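Long-range contacts in dual function macrocyclase-peptidase POPB (Galerina marginata, PDB 5N4B), which cleaves peptide bonds after proline and closes peptides into macrocycles in the biosynthesis of the amanitin toxins: residues Arg397-Phe402 with Leu419-Phe424; Asn380-Ile385 with Pro475-Arg480; Ala368-Phe373 with Asn410-Thr415; Asp93-Trp98 with Tyr111-Pro116. The protein carries 1 engineered substitution. All coordinates share one frame; numbering follows the deposited sequence. Where two conformers were deposited one is given.

Contact 1 (Arg397-Phe402 with Leu419-Phe424)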
loop_
_atom_site.group_PDB
_atom_site.type_symbol
_atom_site.label_atom_id
_atom_site.label_comp_id
_atom_site.label_asym_id
_atom_site.label_seq_id
_atom_site.Cartn_x
_atom_site.Cartn_y
_atom_site.Cartn_z
ATOM N N ARG A 397 1.773 -8.756 27.392
ATOM C CA ARG A 397 1.850 -7.699 26.396
ATOM C C ARG A 397 3.328 -7.397 26.168
ATOM O O ARG A 397 4.094 -7.218 27.139
ATOM C CB ARG A 397 1.118 -6.448 26.853
ATOM C CG ARG A 397 1.154 -5.343 25.768
ATOM C CD ARG A 397 0.214 -4.235 26.062
ATOM N NE ARG A 397 0.349 -3.179 25.070
ATOM C CZ ARG A 397 -0.273 -2.042 25.168
ATOM N NH1 ARG A 397 -1.112 -1.836 26.172
ATOM N NH2 ARG A 397 -0.060 -1.113 24.300
ATOM N N LEU A 398 3.740 -7.333 24.913
ATOM C CA LEU A 398 5.123 -7.039 24.546
ATOM C C LEU A 398 5.214 -5.584 24.097
ATOM O O LEU A 398 4.313 -5.075 23.427
ATOM C CB LEU A 398 5.610 -7.966 23.427
ATOM C CG LEU A 398 5.605 -9.441 23.794
ATOM C CD1 LEU A 398 6.073 -10.268 22.602
ATOM C CD2 LEU A 398 6.530 -9.645 25.021
ATOM N N ALA A 399 6.313 -4.905 24.454
ATOM C CA ALA A 399 6.522 -3.507 24.102
ATOM C C ALA A 399 5.320 -2.662 24.538
ATOM O O ALA A 399 4.741 -1.928 23.736
ATOM C CB ALA A 399 6.790 -3.327 22.620
ATOM N N PRO A 400 4.939 -2.739 25.806
ATOM C CA PRO A 400 3.718 -2.078 26.236
ATOM C C PRO A 400 3.711 -0.569 26.142
ATOM O O PRO A 400 2.618 0.005 26.165
ATOM C CB PRO A 400 3.584 -2.524 27.705
ATOM C CG PRO A 400 4.952 -2.822 28.085
ATOM C CD PRO A 400 5.606 -3.425 26.914
ATOM N N ASP A 401 4.860 0.084 26.048
ATOM C CA ASP A 401 4.910 1.544 25.944
ATOM C C ASP A 401 5.030 2.040 24.513
ATOM O O ASP A 401 5.071 3.255 24.287
ATOM C CB ASP A 401 6.105 2.089 26.742
ATOM C CG ASP A 401 6.053 1.720 28.196
ATOM O OD1 ASP A 401 4.988 1.910 28.830
ATOM O OD2 ASP A 401 7.097 1.243 28.685
ATOM N N PHE A 402 5.092 1.135 23.543
ATOM C CA PHE A 402 5.222 1.515 22.152
ATOM C C PHE A 402 3.911 2.110 21.656
ATOM O O PHE A 402 2.832 1.574 21.896
ATOM C CB PHE A 402 5.567 0.271 21.306
ATOM C CG PHE A 402 5.430 0.505 19.841
ATOM C CD1 PHE A 402 6.266 1.399 19.208
ATOM C CD2 PHE A 402 4.421 -0.063 19.135
ATOM C CE1 PHE A 402 6.113 1.663 17.882
ATOM C CE2 PHE A 402 4.281 0.194 17.806
ATOM C CZ PHE A 402 5.144 1.058 17.177
ATOM N N LEU A 419 9.573 -8.278 15.942
ATOM C CA LEU A 419 8.580 -7.229 15.731
ATOM C C LEU A 419 9.252 -6.057 15.045
ATOM O O LEU A 419 10.354 -5.636 15.450
ATOM C CB LEU A 419 7.958 -6.739 17.030
ATOM C CG LEU A 419 7.363 -7.781 17.941
ATOM C CD1 LEU A 419 6.969 -7.115 19.289
ATOM C CD2 LEU A 419 6.212 -8.456 17.315
ATOM N N THR A 420 8.600 -5.524 14.022
ATOM C CA THR A 420 9.034 -4.270 13.412
ATOM C C THR A 420 8.062 -3.176 13.844
ATOM O O THR A 420 6.839 -3.320 13.699
ATOM C CB THR A 420 9.182 -4.360 11.908
ATOM O OG1 THR A 420 7.969 -4.739 11.314
ATOM C CG2 THR A 420 10.183 -5.446 11.560
ATOM N N LEU A 421 8.605 -2.117 14.426
ATOM C CA LEU A 421 7.863 -1.075 15.137
ATOM C C LEU A 421 8.215 0.268 14.516
ATOM O O LEU A 421 9.402 0.605 14.384
ATOM C CB LEU A 421 8.247 -1.065 16.636
ATOM C CG LEU A 421 8.118 -2.427 17.319
ATOM C CD1 LEU A 421 8.682 -2.301 18.707
ATOM C CD2 LEU A 421 6.685 -2.917 17.340
ATOM N N SER A 422 7.208 1.047 14.164
ATOM C CA SER A 422 7.461 2.409 13.689
ATOM C C SER A 422 6.250 3.277 13.967
ATOM O O SER A 422 5.175 2.788 14.288
ATOM C CB SER A 422 7.824 2.459 12.214
ATOM O OG SER A 422 6.688 2.230 11.392
ATOM N N GLY A 423 6.432 4.584 13.852
ATOM C CA GLY A 423 5.350 5.506 14.079
ATOM C C GLY A 423 5.814 6.908 13.783
ATOM O O GLY A 423 6.885 7.112 13.224
ATOM N N PHE A 424 4.974 7.882 14.103
ATOM C CA PHE A 424 5.246 9.231 13.646
ATOM C C PHE A 424 6.582 9.759 14.119
ATOM O O PHE A 424 7.220 10.535 13.376
ATOM C CB PHE A 424 4.115 10.185 14.062
ATOM C CG PHE A 424 2.792 9.872 13.419
ATOM C CD1 PHE A 424 2.615 9.962 12.074
ATOM C CD2 PHE A 424 1.714 9.506 14.208
ATOM C CE1 PHE A 424 1.433 9.675 11.469
ATOM C CE2 PHE A 424 0.505 9.238 13.628
ATOM C CZ PHE A 424 0.340 9.313 12.272
#
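Phe402 lays one face of its ring over the CB of Leu421. This CH-pi contact puts Leu421 CB 4.0 Å from the ring centroid and 23° off the ring normal. The CD2 branch of Leu421 reaches another part of the rim, 4.0 Å from Phe402 CE2. At the ring edge, in its plane, Ser422 O lies 3.4 Å from Phe402 CZ. Phe402 has CG anti to its backbone N (chi1 168°), which sends the ring across to the strand 419-423. Beyond the ring, Ala399 CB meets Leu421 CD1 at 4.5 Å and Leu398 CB meets Leu419 CD1 at 4.4 Å. A type I turn from Ala399 to Phe402 positions the phenyl group, closed by a bond from Phe402 N to Ala399 O of 3.1 Å. This apolar packing joins the end of strand 394-398 and the turn after it to strand 416-423 of the next propeller blade. Leu398 pairs with Ile385 in its own sheet, Leu419 and Leu421 also touch Ile385, and Phe443 of strand 443-448 packs on Leu398, Ala399 and Leu419.

Contact 2 (Asn380-Ile385 with Pro475-Arg480)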
loop_
_atom_site.group_PDB
_atom_site.type_symbol
_atom_site.label_atom_id
_atom_site.label_comp_id
_atom_site.label_asym_id
_atom_site.label_seq_id
_atom_site.Cartn_x
_atom_site.Cartn_y
_atom_site.Cartn_z
ATOM N N ASN A 380 -7.878 1.879 18.901
ATOM C CA ASN A 380 -7.785 3.320 18.673
ATOM C C ASN A 380 -6.653 3.638 17.685
ATOM O O ASN A 380 -5.969 4.649 17.782
ATOM C CB ASN A 380 -7.640 4.121 19.972
ATOM C CG ASN A 380 -8.805 4.002 20.880
ATOM O OD1 ASN A 380 -8.653 3.724 22.085
ATOM N ND2 ASN A 380 -9.940 4.166 20.335
ATOM N N VAL A 381 -6.500 2.790 16.669
ATOM C CA VAL A 381 -5.576 2.965 15.560
ATOM C C VAL A 381 -4.127 2.886 15.993
ATOM O O VAL A 381 -3.217 3.336 15.267
ATOM C CB VAL A 381 -5.873 4.258 14.766
ATOM C CG1 VAL A 381 -5.370 4.103 13.313
ATOM C CG2 VAL A 381 -7.345 4.608 14.764
ATOM N N LYS A 382 -3.875 2.261 17.132
ATOM C CA LYS A 382 -2.529 2.096 17.657
ATOM C C LYS A 382 -2.346 0.612 18.002
ATOM O O LYS A 382 -3.216 -0.016 18.615
ATOM C CB LYS A 382 -2.359 2.961 18.905
ATOM C CG LYS A 382 -2.424 4.497 18.566
ATOM C CD LYS A 382 -2.574 5.406 19.758
ATOM C CE LYS A 382 -3.990 5.410 20.287
ATOM N NZ LYS A 382 -4.026 6.200 21.504
ATOM N N ASP A 383 -1.237 0.051 17.583
ATOM C CA ASP A 383 -1.025 -1.376 17.669
ATOM C C ASP A 383 -0.491 -1.806 19.028
ATOM O O ASP A 383 0.371 -1.140 19.631
ATOM C CB ASP A 383 -0.076 -1.829 16.561
ATOM C CG ASP A 383 -0.724 -1.821 15.190
ATOM O OD1 ASP A 383 -1.994 -1.770 15.062
ATOM O OD2 ASP A 383 0.006 -1.976 14.169
ATOM N N GLU A 384 -0.970 -2.964 19.471
ATOM C CA GLU A 384 -0.604 -3.598 20.730
ATOM C C GLU A 384 -0.233 -5.043 20.431
ATOM O O GLU A 384 -0.916 -5.718 19.653
ATOM C CB GLU A 384 -1.757 -3.556 21.708
ATOM C CG GLU A 384 -2.333 -2.163 21.903
ATOM C CD GLU A 384 -3.485 -2.113 22.900
ATOM O OE1 GLU A 384 -3.925 -3.189 23.387
ATOM O OE2 GLU A 384 -3.954 -1.006 23.218
ATOM N N ILE A 385 0.829 -5.541 21.047
ATOM C CA ILE A 385 1.364 -6.864 20.740
ATOM C C ILE A 385 1.204 -7.766 21.944
ATOM O O ILE A 385 1.612 -7.402 23.048
ATOM C CB ILE A 385 2.839 -6.769 20.309
ATOM C CG1 ILE A 385 3.027 -5.727 19.179
ATOM C CG2 ILE A 385 3.313 -8.147 19.856
ATOM C CD1 ILE A 385 3.698 -4.486 19.643
ATOM N N PRO A 475 -11.479 9.715 15.403
ATOM C CA PRO A 475 -10.164 10.114 15.930
ATOM C C PRO A 475 -9.252 10.606 14.823
ATOM O O PRO A 475 -9.405 10.254 13.652
ATOM C CB PRO A 475 -9.597 8.806 16.503
ATOM C CG PRO A 475 -10.172 7.794 15.567
ATOM C CD PRO A 475 -11.529 8.258 15.106
ATOM N N MET A 476 -8.302 11.431 15.227
ATOM C CA MET A 476 -7.358 12.035 14.297
ATOM C C MET A 476 -6.011 12.168 14.996
ATOM O O MET A 476 -5.918 12.751 16.083
ATOM C CB MET A 476 -7.827 13.414 13.875
ATOM C CG MET A 476 -6.850 14.168 12.981
ATOM S SD MET A 476 -7.594 15.526 12.020
ATOM C CE MET A 476 -8.475 16.453 13.267
ATOM N N PHE A 477 -4.948 11.725 14.327
ATOM C CA PHE A 477 -3.595 11.978 14.822
ATOM C C PHE A 477 -3.147 13.375 14.423
ATOM O O PHE A 477 -3.412 13.829 13.307
ATOM C CB PHE A 477 -2.614 10.989 14.217
ATOM C CG PHE A 477 -2.840 9.565 14.611
ATOM C CD1 PHE A 477 -2.686 9.158 15.927
ATOM C CD2 PHE A 477 -3.176 8.623 13.663
ATOM C CE1 PHE A 477 -2.863 7.811 16.271
ATOM C CE2 PHE A 477 -3.324 7.249 14.028
ATOM C CZ PHE A 477 -3.168 6.885 15.311
ATOM N N ILE A 478 -2.507 14.073 15.367
ATOM C CA ILE A 478 -1.910 15.382 15.111
ATOM C C ILE A 478 -0.442 15.282 15.486
ATOM O O ILE A 478 -0.116 14.934 16.631
ATOM C CB ILE A 478 -2.616 16.506 15.888
ATOM C CG1 ILE A 478 -4.071 16.606 15.386
ATOM C CG2 ILE A 478 -1.910 17.797 15.652
ATOM C CD1 ILE A 478 -4.928 17.752 16.023
ATOM N N VAL A 479 0.437 15.607 14.545
ATOM C CA VAL A 479 1.880 15.566 14.746
ATOM C C VAL A 479 2.427 16.980 14.655
ATOM O O VAL A 479 2.061 17.738 13.742
ATOM C CB VAL A 479 2.588 14.659 13.720
ATOM C CG1 VAL A 479 4.057 14.524 14.063
ATOM C CG2 VAL A 479 1.906 13.300 13.672
ATOM N N ARG A 480 3.352 17.320 15.572
ATOM C CA ARG A 480 3.975 18.647 15.556
ATOM C C ARG A 480 5.413 18.560 16.053
ATOM O O ARG A 480 5.781 17.662 16.811
ATOM C CB ARG A 480 3.193 19.643 16.409
ATOM C CG ARG A 480 3.139 19.288 17.898
ATOM C CD ARG A 480 2.688 20.415 18.767
ATOM N NE ARG A 480 2.340 19.915 20.080
ATOM C CZ ARG A 480 1.783 20.688 21.001
ATOM N NH1 ARG A 480 1.597 21.982 20.766
ATOM N NH2 ARG A 480 1.431 20.173 22.161
#
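Phe477 points the far end of its ring at Val381 and Lys382. The ring's edge meets Val381 O and Lys382 CG. Val381 O lies in the ring plane, 3.5 Å from Phe477 CZ. Lys382 CG is also near that plane, 4.1 Å from Phe477 CE1, so the aliphatic part of the lysine borders the rim. The side chain of Val381 crosses the ring at a slant, with its CB 3.8 Å from Phe477 CZ and its CG1 3.8 Å from Phe477 CE2. The two methyls of Val381 divide the work. CG1, anti to the backbone N (chi1 -154°), goes to the phenyl ring, while CG2 goes to the proline, 4.3 Å from Pro475 CG. The contact joins the turn before the propeller strand 382-388 to strand 473-481 of the alpha/beta-hydrolase sheet. Phe424 meets the Phe477 ring edge-to-face, and Gln463 bonds to Asn380 O and, weakly, to Lys382 NZ. Within the contact the two domains meet mainly through carbon atoms, with the oxygen of Val381 at the ring's C-H edge. An aromatic edge carries a slight positive charge, so this carbonyl oxygen is probably a mildly favourable electrostatic neighbour.

Contact 3 (Ala368-Phe373 with Asn410-Thr415)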
loop_
_atom_site.group_PDB
_atom_site.type_symbol
_atom_site.label_atom_id
_atom_site.label_comp_id
_atom_site.label_asym_id
_atom_site.label_seq_id
_atom_site.Cartn_x
_atom_site.Cartn_y
_atom_site.Cartn_z
ATOM N N ALA A 368 4.256 -19.064 16.506
ATOM C CA ALA A 368 5.675 -18.945 16.813
ATOM C C ALA A 368 6.103 -20.070 17.731
ATOM O O ALA A 368 5.357 -20.511 18.625
ATOM C CB ALA A 368 5.988 -17.615 17.483
ATOM N N ASN A 369 7.336 -20.519 17.541
ATOM C CA ASN A 369 7.909 -21.560 18.401
ATOM C C ASN A 369 6.960 -22.749 18.488
ATOM O O ASN A 369 6.690 -23.278 19.577
ATOM C CB ASN A 369 8.273 -21.031 19.788
ATOM C CG ASN A 369 9.092 -22.012 20.615
ATOM O OD1 ASN A 369 9.857 -22.809 20.064
ATOM N ND2 ASN A 369 8.948 -21.939 21.950
ATOM N N GLU A 370 6.443 -23.132 17.332
ATOM C CA GLU A 370 5.578 -24.285 17.104
ATOM C C GLU A 370 4.175 -24.213 17.694
ATOM O O GLU A 370 3.243 -24.704 17.050
ATOM C CB GLU A 370 6.225 -25.594 17.552
ATOM C CG GLU A 370 7.480 -25.994 16.733
ATOM C CD GLU A 370 7.228 -26.450 15.267
ATOM O OE1 GLU A 370 6.172 -26.178 14.652
ATOM O OE2 GLU A 370 8.161 -27.073 14.690
ATOM N N GLU A 371 4.008 -23.640 18.885
ATOM C CA GLU A 371 2.745 -23.781 19.605
ATOM C C GLU A 371 2.177 -22.479 20.149
ATOM O O GLU A 371 1.049 -22.490 20.665
ATOM C CB GLU A 371 2.897 -24.785 20.755
ATOM C CG GLU A 371 3.812 -24.399 21.838
ATOM C CD GLU A 371 3.744 -25.401 23.007
ATOM O OE1 GLU A 371 4.029 -26.598 22.762
ATOM O OE2 GLU A 371 3.365 -24.987 24.132
ATOM N N TYR A 372 2.927 -21.391 20.111
ATOM C CA TYR A 372 2.494 -20.110 20.644
ATOM C C TYR A 372 1.916 -19.264 19.520
ATOM O O TYR A 372 2.107 -19.517 18.330
ATOM C CB TYR A 372 3.645 -19.346 21.295
ATOM C CG TYR A 372 4.236 -19.952 22.529
ATOM C CD1 TYR A 372 5.110 -21.004 22.449
ATOM C CD2 TYR A 372 3.897 -19.454 23.769
ATOM C CE1 TYR A 372 5.654 -21.568 23.629
ATOM C CE2 TYR A 372 4.430 -19.981 24.941
ATOM C CZ TYR A 372 5.308 -21.048 24.859
ATOM O OH TYR A 372 5.867 -21.609 26.004
ATOM N N PHE A 373 1.195 -18.231 19.904
ATOM C CA PHE A 373 0.647 -17.293 18.937
ATOM C C PHE A 373 1.018 -15.885 19.350
ATOM O O PHE A 373 0.937 -15.537 20.520
ATOM C CB PHE A 373 -0.865 -17.428 18.799
ATOM C CG PHE A 373 -1.296 -18.771 18.318
ATOM C CD1 PHE A 373 -1.393 -19.009 16.964
ATOM C CD2 PHE A 373 -1.538 -19.787 19.200
ATOM C CE1 PHE A 373 -1.768 -20.246 16.487
ATOM C CE2 PHE A 373 -1.929 -21.028 18.715
ATOM C CZ PHE A 373 -2.042 -21.265 17.392
ATOM N N ASN A 410 8.468 -13.903 11.454
ATOM C CA ASN A 410 8.961 -15.124 12.057
ATOM C C ASN A 410 8.766 -16.308 11.113
ATOM O O ASN A 410 8.087 -16.235 10.083
ATOM C CB ASN A 410 8.305 -15.411 13.403
ATOM C CG ASN A 410 6.942 -16.003 13.290
ATOM O OD1 ASN A 410 6.089 -15.515 12.566
ATOM N ND2 ASN A 410 6.733 -17.090 13.986
ATOM N N ARG A 411 9.335 -17.427 11.555
ATOM C CA ARG A 411 9.105 -18.749 10.988
ATOM C C ARG A 411 8.656 -19.625 12.143
ATOM O O ARG A 411 9.365 -19.752 13.144
ATOM C CB ARG A 411 10.373 -19.290 10.306
ATOM C CG ARG A 411 10.865 -18.374 9.183
ATOM C CD ARG A 411 12.128 -18.953 8.510
ATOM N NE ARG A 411 11.789 -20.152 7.766
ATOM C CZ ARG A 411 12.652 -21.094 7.447
ATOM N NH1 ARG A 411 13.924 -20.991 7.767
ATOM N NH2 ARG A 411 12.221 -22.176 6.819
ATOM N N GLN A 412 7.501 -20.255 11.962
ATOM C CA GLN A 412 6.840 -21.018 13.028
ATOM C C GLN A 412 7.752 -22.005 13.747
ATOM O O GLN A 412 7.677 -22.163 14.968
ATOM C CB GLN A 412 5.633 -21.763 12.455
ATOM C CG GLN A 412 4.967 -22.663 13.478
ATOM C CD GLN A 412 3.822 -23.404 12.849
ATOM O OE1 GLN A 412 2.943 -22.795 12.227
ATOM N NE2 GLN A 412 3.806 -24.725 13.017
ATOM N N LYS A 413 8.592 -22.728 13.016
ATOM C CA LYS A 413 9.385 -23.766 13.648
ATOM C C LYS A 413 10.513 -23.237 14.537
ATOM O O LYS A 413 11.096 -24.016 15.302
ATOM C CB LYS A 413 9.933 -24.730 12.599
ATOM C CG LYS A 413 11.063 -24.159 11.744
ATOM C CD LYS A 413 11.422 -25.119 10.629
ATOM C CE LYS A 413 12.479 -24.538 9.711
ATOM N NZ LYS A 413 12.742 -25.544 8.611
ATOM N N GLN A 414 10.852 -21.964 14.435
ATOM C CA GLN A 414 11.994 -21.410 15.113
ATOM C C GLN A 414 11.648 -20.940 16.513
ATOM O O GLN A 414 10.474 -20.738 16.853
ATOM C CB GLN A 414 12.590 -20.265 14.266
ATOM C CG GLN A 414 13.119 -20.765 12.962
ATOM C CD GLN A 414 13.656 -19.685 12.048
ATOM O OE1 GLN A 414 13.320 -18.531 12.128
ATOM N NE2 GLN A 414 14.482 -20.116 11.102
ATOM N N THR A 415 12.687 -20.743 17.322
ATOM C CA THR A 415 12.526 -20.389 18.720
ATOM C C THR A 415 12.573 -18.898 18.995
ATOM O O THR A 415 12.781 -18.507 20.143
ATOM C CB THR A 415 13.599 -21.053 19.567
ATOM O OG1 THR A 415 14.891 -20.656 19.078
ATOM C CG2 THR A 415 13.430 -22.599 19.522
HETATM O O HOH W 1 8.771 -18.539 15.590
HETATM O O HOH W 2 10.521 -24.413 18.059
HETATM O O HOH W 3 10.701 -26.735 15.390
#
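Glu370 and Gln412 join two loops of neighbouring propeller blades: the tight connection between strands 361-368 and 372-379, and the type I turn from Arg411 to Gln414. Glu370 N donates to Gln412 O at 2.8 Å. The side chains bond as well, Gln412 NE2 giving a straight bond of 3.2 Å to Glu370 OE1. The acceptor lies in the amide plane, although carboxylate and amide are turned 67° apart. A bend at chi2 (-70°) brings the glutamate end back to the turn. The other end of the Gln412 amide is satisfied too, since OE1 bonds to Thr319. Waters settle several remaining groups. One accepts from Asn369 N and from Asn410 ND2, whose amide also bonds to Asn366 and Cys367. Lys413 O takes two waters, one bridging to Asn369 OD1 and the other to Glu370 OE2. Lys413 NZ itself is paired with Asp92. Between the backbones, Asn369 CA makes a CA-H...O contact of 3.1 Å with Gln414 O.

Contact 4 (Asp93-Trp98 with Tyr111-Pro116)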
loop_
_atom_site.group_PDB
_atom_site.type_symbol
_atom_site.label_atom_id
_atom_site.label_comp_id
_atom_site.label_asym_id
_atom_site.label_seq_id
_atom_site.Cartn_x
_atom_site.Cartn_y
_atom_site.Cartn_z
ATOM N N ASP A 93 19.962 -22.759 6.067
ATOM C CA ASP A 93 21.417 -22.870 5.990
ATOM C C ASP A 93 22.161 -22.382 7.227
ATOM O O ASP A 93 23.396 -22.468 7.245
ATOM C CB ASP A 93 21.951 -22.186 4.717
ATOM C CG ASP A 93 21.683 -20.660 4.672
ATOM O OD1 ASP A 93 21.129 -20.098 5.646
ATOM O OD2 ASP A 93 22.083 -20.079 3.655
ATOM N N GLY A 94 21.452 -21.870 8.234
ATOM C CA GLY A 94 22.028 -21.347 9.440
ATOM C C GLY A 94 22.400 -19.892 9.360
ATOM O O GLY A 94 22.863 -19.340 10.369
ATOM N N HIS A 95 22.245 -19.256 8.194
ATOM C CA HIS A 95 22.646 -17.865 8.056
ATOM C C HIS A 95 21.422 -16.957 8.066
ATOM O O HIS A 95 20.305 -17.378 7.804
ATOM C CB HIS A 95 23.460 -17.698 6.761
ATOM C CG HIS A 95 24.827 -18.311 6.849
ATOM N ND1 HIS A 95 25.968 -17.563 6.997
ATOM C CD2 HIS A 95 25.212 -19.611 6.930
ATOM C CE1 HIS A 95 27.018 -18.376 7.083
ATOM N NE2 HIS A 95 26.585 -19.620 7.067
ATOM N N TRP A 96 21.688 -15.706 8.395
ATOM C CA TRP A 96 20.681 -14.677 8.527
ATOM C C TRP A 96 20.774 -13.706 7.359
ATOM O O TRP A 96 21.871 -13.301 6.948
ATOM C CB TRP A 96 20.926 -13.941 9.851
ATOM C CG TRP A 96 20.738 -14.729 11.073
ATOM C CD1 TRP A 96 21.637 -15.553 11.631
ATOM C CD2 TRP A 96 19.596 -14.747 11.899
ATOM N NE1 TRP A 96 21.120 -16.101 12.792
ATOM C CE2 TRP A 96 19.859 -15.604 12.967
ATOM C CE3 TRP A 96 18.349 -14.126 11.841
ATOM C CZ2 TRP A 96 18.933 -15.833 13.981
ATOM C CZ3 TRP A 96 17.426 -14.382 12.847
ATOM C CH2 TRP A 96 17.737 -15.205 13.901
ATOM N N TYR A 97 19.621 -13.306 6.850
ATOM C CA TYR A 97 19.542 -12.463 5.661
ATOM C C TYR A 97 18.654 -11.261 5.956
ATOM O O TYR A 97 17.604 -11.396 6.590
ATOM C CB TYR A 97 18.947 -13.262 4.505
ATOM C CG TYR A 97 19.764 -14.414 4.024
ATOM C CD1 TYR A 97 19.923 -15.575 4.808
ATOM C CD2 TYR A 97 20.394 -14.359 2.796
ATOM C CE1 TYR A 97 20.680 -16.659 4.338
ATOM C CE2 TYR A 97 21.127 -15.442 2.322
ATOM C CZ TYR A 97 21.260 -16.581 3.118
ATOM O OH TYR A 97 21.994 -17.656 2.633
ATOM N N TRP A 98 19.042 -10.091 5.473
ATOM C CA TRP A 98 18.292 -8.884 5.758
ATOM C C TRP A 98 18.569 -7.866 4.658
ATOM O O TRP A 98 19.616 -7.899 3.995
ATOM C CB TRP A 98 18.674 -8.286 7.138
ATOM C CG TRP A 98 20.049 -7.749 7.222
ATOM C CD1 TRP A 98 20.428 -6.435 7.071
ATOM C CD2 TRP A 98 21.261 -8.487 7.454
ATOM N NE1 TRP A 98 21.806 -6.327 7.173
ATOM C CE2 TRP A 98 22.335 -7.566 7.406
ATOM C CE3 TRP A 98 21.543 -9.824 7.673
ATOM C CZ2 TRP A 98 23.660 -7.947 7.626
ATOM C CZ3 TRP A 98 22.865 -10.194 7.887
ATOM C CH2 TRP A 98 23.892 -9.269 7.833
ATOM N N TYR A 111 21.463 -8.751 2.138
ATOM C CA TYR A 111 22.707 -9.196 2.755
ATOM C C TYR A 111 22.537 -10.552 3.415
ATOM O O TYR A 111 21.443 -10.906 3.856
ATOM C CB TYR A 111 23.137 -8.192 3.842
ATOM C CG TYR A 111 24.024 -7.066 3.323
ATOM C CD1 TYR A 111 23.584 -6.189 2.373
ATOM C CD2 TYR A 111 25.291 -6.915 3.762
ATOM C CE1 TYR A 111 24.407 -5.180 1.853
ATOM C CE2 TYR A 111 26.108 -5.895 3.273
ATOM C CZ TYR A 111 25.645 -5.055 2.302
ATOM O OH TYR A 111 26.490 -4.075 1.796
ATOM N N ARG A 112 23.629 -11.220 3.460
ATOM C CA ARG A 112 23.753 -12.582 4.245
ATOM C C ARG A 112 24.891 -12.569 5.250
ATOM O O ARG A 112 25.977 -12.071 5.027
ATOM C CB ARG A 112 24.267 -13.576 3.184
ATOM C CG ARG A 112 24.566 -15.006 3.682
ATOM C CD ARG A 112 25.055 -15.961 2.565
ATOM N NE ARG A 112 25.329 -17.323 3.096
ATOM C CZ ARG A 112 26.488 -17.729 3.652
ATOM N NH1 ARG A 112 26.676 -19.011 3.998
ATOM N NH2 ARG A 112 27.460 -16.865 3.859
ATOM N N SER A 113 24.577 -13.041 6.419
ATOM C CA SER A 113 25.565 -13.014 7.482
ATOM C C SER A 113 26.806 -13.808 7.089
ATOM O O SER A 113 26.717 -14.869 6.479
ATOM C CB SER A 113 24.974 -13.547 8.802
ATOM O OG SER A 113 24.544 -14.897 8.714
ATOM N N LYS A 114 27.952 -13.261 7.470
ATOM C CA LYS A 114 29.216 -13.958 7.273
ATOM C C LYS A 114 29.255 -15.248 8.069
ATOM O O LYS A 114 29.767 -16.265 7.586
ATOM C CB LYS A 114 30.367 -13.043 7.721
ATOM C CG LYS A 114 30.540 -11.787 6.849
ATOM C CD LYS A 114 31.675 -10.926 7.355
ATOM C CE LYS A 114 31.799 -9.623 6.630
ATOM N NZ LYS A 114 32.406 -9.840 5.325
ATOM N N GLU A 115 28.737 -15.218 9.297
ATOM C CA GLU A 115 28.757 -16.376 10.176
ATOM C C GLU A 115 27.353 -16.917 10.338
ATOM O O GLU A 115 26.381 -16.154 10.235
ATOM C CB GLU A 115 29.235 -15.978 11.572
ATOM C CG GLU A 115 30.563 -15.245 11.641
ATOM C CD GLU A 115 31.732 -16.123 11.282
ATOM O OE1 GLU A 115 31.629 -17.353 11.492
ATOM O OE2 GLU A 115 32.758 -15.583 10.811
ATOM N N PRO A 116 27.190 -18.232 10.656
ATOM C CA PRO A 116 25.862 -18.815 10.924
ATOM C C PRO A 116 25.427 -18.545 12.357
ATOM O O PRO A 116 25.346 -19.440 13.232
ATOM C CB PRO A 116 26.096 -20.306 10.647
ATOM C CG PRO A 116 27.547 -20.494 11.081
ATOM C CD PRO A 116 28.252 -19.263 10.613
HETATM O O HOH W 4 22.201 -20.440 12.838
#
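The beta hairpin of strands 96-101 and 109-113 brings His95 against Arg112 at its open end. In the conformer given here, one of two, the guanidinium of Arg112 lies flat on the imidazole, centres 3.5 Å apart and planes at 19°, with NH1 above the middle of the ring. In this conformer Arg112 is extended from CG to NE, with CG anti to the backbone N (chi1 177°). Its stem then runs alongside Tyr97, CG sits over the tyrosine face, and NE gives Tyr97 OH a weak bond. Pro116 takes the opposite face of His95, its CB in CH-pi contact 4.0 Å from the ring centroid. In the ring plane, His95 ND1 donates to Ser113 O at 2.8 Å, which fixes the rotation of the imidazole. Tyr97 OH donates to Asp93 OD2 at 2.6 Å, on the syn side. Asp93 OD1 accepts from His95 N in an Asx turn. Ser113 OG accepts from Trp96 N at 3.0 Å and donates to Glu115 O, so it links the two segments. Backbone bonds join Ser113 N to Trp96 O and pair Trp98 with Tyr111. There Tyr111 CB lies over the six-membered ring of Trp98, 3.9 Å from its centroid. The indole NE1 of Trp98 bonds to Asp125. These are the middle two strands of a four-stranded antiparallel sheet, the meander typical of a beta-propeller blade.

Overall arrangement
Contacts 1, 3 and 4 lie within the propeller, while contact 2 ties it to the hydrolase domain, which holds Asp662, His699 and position 578, engineered from serine to alanine. All four lie away from these catalytic positions. Contacts 1 and 2 have centres 12 Å apart and touch directly, through the pairing of strand 382-388 with 394-398 and the packing of Arg397 on Glu384. Contact 3 joins the same two blades as contact 1, with centres 20 Å apart. Contact 4 belongs to another blade; its nearest atoms are about 6 Å from contact 3 and about 17 Å from contact 2. The bound peptide hydrogen-bonds to Thr420 and packs on Ser422 in contact 1 and Arg411 in contact 3.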